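Local coordinates for probable sugar ABC transporter, sugar-binding protein (Streptococcus pneumoniae, PDB 2W7Y), which binds the blood group A-trisaccharide and probably delivers such sugars, as an extracellular solute-binding protein, to an ABC transporter for uptake, at residues L156-W162 with V276-W282; I208-T213 with V385-S389. All coordinates share one frame; numbering follows the deposited sequence.

Contact 1: residues L156-W162 with V276-W282; sequences LFTMGLW and VFFNGVW. With GAL (beta-D-galactopyranose), chain C; A2G (2-acetamido-2-deoxy-alpha-D-galactopyranose), chain B.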
loop_
_atom_site.group_PDB
_atom_site.type_symbol
_atom_site.label_atom_id
_atom_site.label_comp_id
_atom_site.label_asym_id
_atom_site.label_seq_id
_atom_site.Cartn_x
_atom_site.Cartn_y
_atom_site.Cartn_z
ATOM N N LEU A 156 4.739 -2.591 6.767
ATOM C CA LEU A 156 5.355 -2.149 5.524
ATOM C C LEU A 156 4.457 -2.361 4.307
ATOM O O LEU A 156 3.745 -3.358 4.213
ATOM C CB LEU A 156 6.698 -2.855 5.326
ATOM C CG LEU A 156 7.998 -2.138 5.704
ATOM C CD1 LEU A 156 7.826 -1.013 6.730
ATOM C CD2 LEU A 156 9.025 -3.154 6.167
ATOM N N PHE A 157 4.505 -1.408 3.380
ATOM C CA PHE A 157 3.753 -1.488 2.136
ATOM C C PHE A 157 4.489 -2.389 1.143
ATOM O O PHE A 157 4.900 -1.959 0.058
ATOM C CB PHE A 157 3.508 -0.093 1.551
ATOM C CG PHE A 157 2.152 0.064 0.922
ATOM C CD1 PHE A 157 1.077 0.529 1.672
ATOM C CD2 PHE A 157 1.942 -0.276 -0.410
ATOM C CE1 PHE A 157 -0.185 0.665 1.103
ATOM C CE2 PHE A 157 0.685 -0.140 -0.983
ATOM C CZ PHE A 157 -0.382 0.326 -0.228
ATOM N N THR A 158 4.648 -3.648 1.544
ATOM C CA THR A 158 5.354 -4.658 0.772
ATOM C C THR A 158 4.342 -5.315 -0.154
ATOM O O THR A 158 3.419 -5.991 0.304
ATOM C CB THR A 158 6.012 -5.693 1.716
ATOM O OG1 THR A 158 6.818 -5.003 2.676
ATOM C CG2 THR A 158 6.876 -6.701 0.946
HETATM N N MSE A 159 4.513 -5.102 -1.455
HETATM C CA MSE A 159 3.491 -5.497 -2.421
HETATM C C MSE A 159 3.991 -6.156 -3.714
HETATM O O MSE A 159 4.676 -5.528 -4.528
HETATM C CB MSE A 159 2.595 -4.297 -2.740
HETATM C CG MSE A 159 1.716 -4.477 -3.959
HETATM SE SE MSE A 159 0.260 -3.202 -3.992
HETATM C CE MSE A 159 1.257 -1.562 -3.744
ATOM N N GLY A 160 3.631 -7.425 -3.886
ATOM C CA GLY A 160 3.700 -8.091 -5.181
ATOM C C GLY A 160 2.290 -8.194 -5.733
ATOM O O GLY A 160 1.540 -7.215 -5.734
ATOM N N LEU A 161 1.916 -9.379 -6.199
ATOM C CA LEU A 161 0.544 -9.606 -6.641
ATOM C C LEU A 161 0.093 -11.035 -6.312
ATOM O O LEU A 161 0.880 -11.832 -5.787
ATOM C CB LEU A 161 0.374 -9.224 -8.133
ATOM C CG LEU A 161 0.606 -10.091 -9.390
ATOM C CD1 LEU A 161 1.145 -9.225 -10.531
ATOM C CD2 LEU A 161 1.509 -11.281 -9.197
ATOM N N TRP A 162 -1.172 -11.342 -6.596
ATOM C CA TRP A 162 -1.707 -12.683 -6.371
ATOM C C TRP A 162 -2.349 -13.225 -7.638
ATOM O O TRP A 162 -2.924 -12.470 -8.419
ATOM C CB TRP A 162 -2.711 -12.687 -5.216
ATOM C CG TRP A 162 -2.125 -12.206 -3.917
ATOM C CD1 TRP A 162 -2.073 -10.916 -3.468
ATOM C CD2 TRP A 162 -1.510 -13.009 -2.902
ATOM N NE1 TRP A 162 -1.467 -10.867 -2.237
ATOM C CE2 TRP A 162 -1.107 -12.135 -1.867
ATOM C CE3 TRP A 162 -1.263 -14.384 -2.763
ATOM C CZ2 TRP A 162 -0.465 -12.590 -0.706
ATOM C CZ3 TRP A 162 -0.623 -14.835 -1.615
ATOM C CH2 TRP A 162 -0.235 -13.941 -0.599
ATOM N N VAL A 276 -6.078 -12.684 -11.548
ATOM C CA VAL A 276 -5.030 -11.971 -10.822
ATOM C C VAL A 276 -5.595 -10.857 -9.925
ATOM O O VAL A 276 -6.643 -10.274 -10.212
ATOM C CB VAL A 276 -3.887 -11.479 -11.780
ATOM C CG1 VAL A 276 -4.454 -10.867 -13.021
ATOM C CG2 VAL A 276 -2.928 -10.510 -11.077
ATOM N N PHE A 277 -4.891 -10.600 -8.825
ATOM C CA PHE A 277 -5.318 -9.654 -7.803
ATOM C C PHE A 277 -4.121 -8.836 -7.360
ATOM O O PHE A 277 -3.199 -9.360 -6.739
ATOM C CB PHE A 277 -5.929 -10.418 -6.620
ATOM C CG PHE A 277 -6.472 -9.544 -5.521
ATOM C CD1 PHE A 277 -7.285 -8.450 -5.805
ATOM C CD2 PHE A 277 -6.201 -9.846 -4.192
ATOM C CE1 PHE A 277 -7.795 -7.656 -4.782
ATOM C CE2 PHE A 277 -6.710 -9.063 -3.162
ATOM C CZ PHE A 277 -7.507 -7.963 -3.457
ATOM N N PHE A 278 -4.131 -7.552 -7.697
ATOM C CA PHE A 278 -3.037 -6.660 -7.338
ATOM C C PHE A 278 -3.233 -6.102 -5.927
ATOM O O PHE A 278 -3.874 -5.064 -5.736
ATOM C CB PHE A 278 -2.885 -5.527 -8.370
ATOM C CG PHE A 278 -2.844 -6.005 -9.800
ATOM C CD1 PHE A 278 -1.754 -6.726 -10.277
ATOM C CD2 PHE A 278 -3.894 -5.734 -10.667
ATOM C CE1 PHE A 278 -1.711 -7.178 -11.596
ATOM C CE2 PHE A 278 -3.860 -6.176 -11.987
ATOM C CZ PHE A 278 -2.769 -6.907 -12.454
ATOM N N ASN A 279 -2.699 -6.823 -4.943
ATOM C CA ASN A 279 -2.708 -6.378 -3.550
ATOM C C ASN A 279 -1.443 -6.837 -2.821
ATOM O O ASN A 279 -0.726 -7.712 -3.308
ATOM C CB ASN A 279 -3.971 -6.851 -2.822
ATOM C CG ASN A 279 -4.322 -5.979 -1.622
ATOM O OD1 ASN A 279 -3.746 -4.906 -1.431
ATOM N ND2 ASN A 279 -5.267 -6.441 -0.806
ATOM N N GLY A 280 -1.173 -6.231 -1.665
ATOM C CA GLY A 280 0.057 -6.489 -0.918
ATOM C C GLY A 280 0.104 -7.806 -0.169
ATOM O O GLY A 280 -0.841 -8.592 -0.217
ATOM N N VAL A 281 1.216 -8.034 0.526
ATOM C CA VAL A 281 1.446 -9.275 1.271
ATOM C C VAL A 281 0.435 -9.469 2.404
ATOM O O VAL A 281 0.126 -10.599 2.785
ATOM C CB VAL A 281 2.906 -9.371 1.822
ATOM C CG1 VAL A 281 3.918 -9.358 0.684
ATOM C CG2 VAL A 281 3.209 -8.255 2.825
ATOM N N TRP A 282 -0.083 -8.353 2.917
ATOM C CA TRP A 282 -1.048 -8.337 4.012
ATOM C C TRP A 282 -2.367 -9.038 3.669
ATOM O O TRP A 282 -3.179 -9.300 4.555
ATOM C CB TRP A 282 -1.306 -6.893 4.452
ATOM C CG TRP A 282 -1.741 -5.984 3.326
ATOM C CD1 TRP A 282 -3.014 -5.799 2.873
ATOM C CD2 TRP A 282 -0.901 -5.146 2.516
ATOM N NE1 TRP A 282 -3.022 -4.898 1.839
ATOM C CE2 TRP A 282 -1.740 -4.484 1.594
ATOM C CE3 TRP A 282 0.477 -4.887 2.482
ATOM C CZ2 TRP A 282 -1.247 -3.575 0.653
ATOM C CZ3 TRP A 282 0.963 -3.985 1.545
ATOM C CH2 TRP A 282 0.104 -3.342 0.644
HETATM C C1 GAL C . -3.714 -2.346 6.043
HETATM C C2 GAL C . -4.258 -1.410 4.962
HETATM C C3 GAL C . -3.522 -1.627 3.637
HETATM C C4 GAL C . -2.000 -1.644 3.822
HETATM C C5 GAL C . -1.643 -2.653 4.922
HETATM C C6 GAL C . -0.142 -2.773 5.200
HETATM O O1 GAL C . -4.211 -1.932 7.295
HETATM O O2 GAL C . -5.637 -1.674 4.808
HETATM O O3 GAL C . -3.909 -0.642 2.706
HETATM O O4 GAL C . -1.563 -0.344 4.144
HETATM O O5 GAL C . -2.305 -2.298 6.121
HETATM O O6 GAL C . 0.114 -4.026 5.807
HETATM O O5 A2G B . -4.567 -2.070 0.911
HETATM C C1 A2G B . -3.966 -0.836 1.389
HETATM C C2 A2G B . -4.490 0.301 0.526
HETATM N N2 A2G B . -3.961 1.591 0.969
HETATM C C3 A2G B . -6.020 0.362 0.632
HETATM O O3 A2G B . -6.521 1.484 -0.097
HETATM C C4 A2G B . -6.643 -0.949 0.150
HETATM O O4 A2G B . -6.376 -1.140 -1.246
HETATM C C5 A2G B . -6.043 -2.106 0.959
HETATM C C6 A2G B . -6.553 -3.463 0.479
HETATM O O6 A2G B . -5.859 -4.486 1.195
HETATM C C7 A2G B . -3.348 2.424 0.136
HETATM O O7 A2G B . -3.136 2.195 -1.055
HETATM C C8 A2G B . -2.891 3.729 0.782
HETATM O O HOH W 1 1.636 -8.839 -2.577
#
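Phe157, Asn279 and Trp282 line the glycan pocket of this solute-binding protein: Phe157 comes from strand 157-164, Asn279 from the loop after its antiparallel partner, strand 276-277, and Trp282 from the 3-10 turn that follows. At the paired end Trp162 and Phe277 form a hydrogen-bonded pair, Trp162 N giving to Phe277 O at 2.8 Å and Phe277 N to Trp162 O at 2.7 Å. Farther along, Val281 N, at the start of the 3-10 turn, bonds Thr158 O (3.0 Å), nearly straight at 172°. A water adds a bridge, accepting from Gly160 N and donating to Asn279 O. The indole of Trp162, its CG beside the backbone N (chi1 -59°), reaches along the loop, and its NE1 donates to Gly280 O at 3.1 Å; the oxygen lies in the indole plane, but the N-H arrives from above the carbonyl plane. Trp282 is held between neighbours: Gly280 CA packs on one indole face, GAL C5 lies 3.5 Å from CD2 on the other, and the CH2 edge points over the centre of the Phe157 ring, 3.6 Å from CE2, in an edge-to-face pair with planes at 60°. This leaves NE1 of Trp282 directed at A2G O6 (2.9 Å), an oxygen that Asn279 ND2 also grips; Asn279 OD1 meanwhile takes a weak bond from Gly280 N. Tyr46 and Ala106 hold GAL, and Glu205 and Arg209 hold A2G. An aromatic platform under a pyranose, with polar groups at its rim, is characteristic of carbohydrate-binding sites.

Contact 2: residues I208-T213 with V385-S389; sequences IRLFNT and VPTVS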
loop_
_atom_site.group_PDB
_atom_site.type_symbol
_atom_site.label_atom_id
_atom_site.label_comp_id
_atom_site.label_asym_id
_atom_site.label_seq_id
_atom_site.Cartn_x
_atom_site.Cartn_y
_atom_site.Cartn_z
ATOM N N ILE A 208 -3.122 1.249 -10.716
ATOM C CA ILE A 208 -1.952 2.100 -10.469
ATOM C C ILE A 208 -0.721 1.271 -10.093
ATOM O O ILE A 208 0.410 1.719 -10.269
ATOM C CB ILE A 208 -2.231 3.229 -9.421
ATOM C CG1 ILE A 208 -1.202 4.364 -9.555
ATOM C CG2 ILE A 208 -2.285 2.662 -7.991
ATOM C CD1 ILE A 208 -1.467 5.582 -8.687
ATOM N N ARG A 209 -0.953 0.057 -9.589
ATOM C CA ARG A 209 0.122 -0.875 -9.250
ATOM C C ARG A 209 0.793 -1.404 -10.515
ATOM O O ARG A 209 1.982 -1.738 -10.501
ATOM C CB ARG A 209 -0.390 -2.049 -8.400
ATOM C CG ARG A 209 -1.449 -1.714 -7.355
ATOM C CD ARG A 209 -0.960 -0.712 -6.313
ATOM N NE ARG A 209 -1.892 -0.609 -5.192
ATOM C CZ ARG A 209 -1.834 0.321 -4.245
ATOM N NH1 ARG A 209 -0.882 1.247 -4.268
ATOM N NH2 ARG A 209 -2.730 0.321 -3.270
ATOM N N LEU A 210 0.023 -1.487 -11.599
ATOM C CA LEU A 210 0.570 -1.820 -12.916
ATOM C C LEU A 210 1.393 -0.671 -13.496
ATOM O O LEU A 210 2.464 -0.901 -14.054
ATOM C CB LEU A 210 -0.539 -2.233 -13.889
ATOM C CG LEU A 210 -1.213 -3.602 -13.708
ATOM C CD1 LEU A 210 -2.348 -3.769 -14.706
ATOM C CD2 LEU A 210 -0.212 -4.743 -13.840
ATOM N N PHE A 211 0.891 0.558 -13.358
ATOM C CA PHE A 211 1.619 1.764 -13.774
ATOM C C PHE A 211 2.908 1.950 -12.963
ATOM O O PHE A 211 3.971 2.205 -13.531
ATOM C CB PHE A 211 0.730 3.012 -13.654
ATOM C CG PHE A 211 1.450 4.315 -13.944
ATOM C CD1 PHE A 211 1.691 4.723 -15.257
ATOM C CD2 PHE A 211 1.878 5.138 -12.902
ATOM C CE1 PHE A 211 2.360 5.930 -15.525
ATOM C CE2 PHE A 211 2.539 6.342 -13.158
ATOM C CZ PHE A 211 2.781 6.740 -14.471
ATOM N N ASN A 212 2.789 1.824 -11.644
ATOM C CA ASN A 212 3.901 1.961 -10.709
ATOM C C ASN A 212 5.062 1.036 -11.048
ATOM O O ASN A 212 6.228 1.443 -11.008
ATOM C CB ASN A 212 3.409 1.645 -9.292
ATOM C CG ASN A 212 4.166 2.400 -8.205
ATOM O OD1 ASN A 212 3.581 2.750 -7.184
ATOM N ND2 ASN A 212 5.459 2.632 -8.402
ATOM N N THR A 213 4.730 -0.208 -11.390
ATOM C CA THR A 213 5.737 -1.236 -11.634
ATOM C C THR A 213 6.293 -1.238 -13.058
ATOM O O THR A 213 7.463 -1.571 -13.254
ATOM C CB THR A 213 5.246 -2.650 -11.228
ATOM O OG1 THR A 213 3.976 -2.932 -11.833
ATOM C CG2 THR A 213 5.109 -2.747 -9.722
ATOM N N VAL A 385 10.383 -0.718 -6.462
ATOM C CA VAL A 385 9.950 0.683 -6.524
ATOM C C VAL A 385 9.102 1.089 -5.306
ATOM O O VAL A 385 8.478 0.234 -4.678
ATOM C CB VAL A 385 9.163 1.005 -7.845
ATOM C CG1 VAL A 385 10.071 0.895 -9.064
ATOM C CG2 VAL A 385 7.932 0.116 -8.001
ATOM N N PRO A 386 9.100 2.394 -4.954
ATOM C CA PRO A 386 8.167 2.872 -3.937
ATOM C C PRO A 386 6.805 3.184 -4.565
ATOM O O PRO A 386 6.683 3.212 -5.792
ATOM C CB PRO A 386 8.833 4.152 -3.427
ATOM C CG PRO A 386 9.579 4.677 -4.605
ATOM C CD PRO A 386 9.966 3.482 -5.456
ATOM N N THR A 387 5.791 3.413 -3.742
ATOM C CA THR A 387 4.467 3.748 -4.270
ATOM C C THR A 387 4.444 5.190 -4.756
ATOM O O THR A 387 5.076 6.068 -4.151
ATOM C CB THR A 387 3.344 3.568 -3.231
ATOM O OG1 THR A 387 3.662 4.320 -2.055
ATOM C CG2 THR A 387 3.154 2.106 -2.873
ATOM N N VAL A 388 3.722 5.417 -5.853
ATOM C CA VAL A 388 3.427 6.760 -6.358
ATOM C C VAL A 388 2.975 7.682 -5.219
ATOM O O VAL A 388 3.415 8.832 -5.132
ATOM C CB VAL A 388 2.345 6.716 -7.484
ATOM C CG1 VAL A 388 1.728 8.093 -7.726
ATOM C CG2 VAL A 388 2.933 6.153 -8.777
ATOM N N SER A 389 2.118 7.154 -4.348
ATOM C CA SER A 389 1.590 7.883 -3.198
ATOM C C SER A 389 2.669 8.410 -2.249
ATOM O O SER A 389 2.583 9.543 -1.786
ATOM C CB SER A 389 0.610 6.991 -2.427
ATOM O OG SER A 389 -0.144 7.754 -1.503
#
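The side-chain amide of Asn212, projecting from helix 207-215, makes two hydrogen bonds to the backbone that leads into helix 388-392. Its ND2 donates to Pro386 O at 2.9 Å, and its OD1 accepts from Val388 N at 3.0 Å with an N-H...O angle of 151°. CG lies anti to the backbone N (chi1 -150°), which extends the amide across to residues 386-388, and the paired bonds, one given and one taken, fix its rotation. Thr387 CA also comes within 3.2 Å of OD1. Thr387 is the N-cap of helix 388-392: its OG1 receives Asp390 N, while the Asn212 amide takes up the N-H of the first helical residue, Val388. The contact thus ties a helix flank to the junction between strand 383-385 and the helix after it. Two valines pack against the amide: Val385 CG2 lies 3.6 Å from ND2, and Val388 CG2 lies near OD1 and at the edge of the Phe211 ring. Farther out, Ile208 CD1 meets Val388 CB at 4.2 Å, and Ile208 continues onto helix 394-406. Within the helix, Thr213 OG1 donates to Arg209 O at 2.7 Å. The guanidinium of Arg209 passes beside Thr387 CG2 to reach A2G, where NH2 bonds O7.

Both contacts are buried and lie beside the bound sugar, probably within the same lobe, as in other solute-binding proteins of two lobes. Contact 1 is built on sheet pairing and a loop, rich in aromatic rings, and meets the glycan directly through three residues; contact 2 joins helix 207-215 to the entry of helix 388-392 through one amide among aliphatic groups, and touches the pocket through Arg209 alone. They meet each other by packing: Met159 CE lies 3.5 Å from Arg209 CD, Phe157 CD2 is 3.6 Å from Thr387 CG2, and Phe278 rests on Leu210. Strand 302-306 relates the two further, pairing antiparallel with strand 157-164 and parallel with strand 383-385.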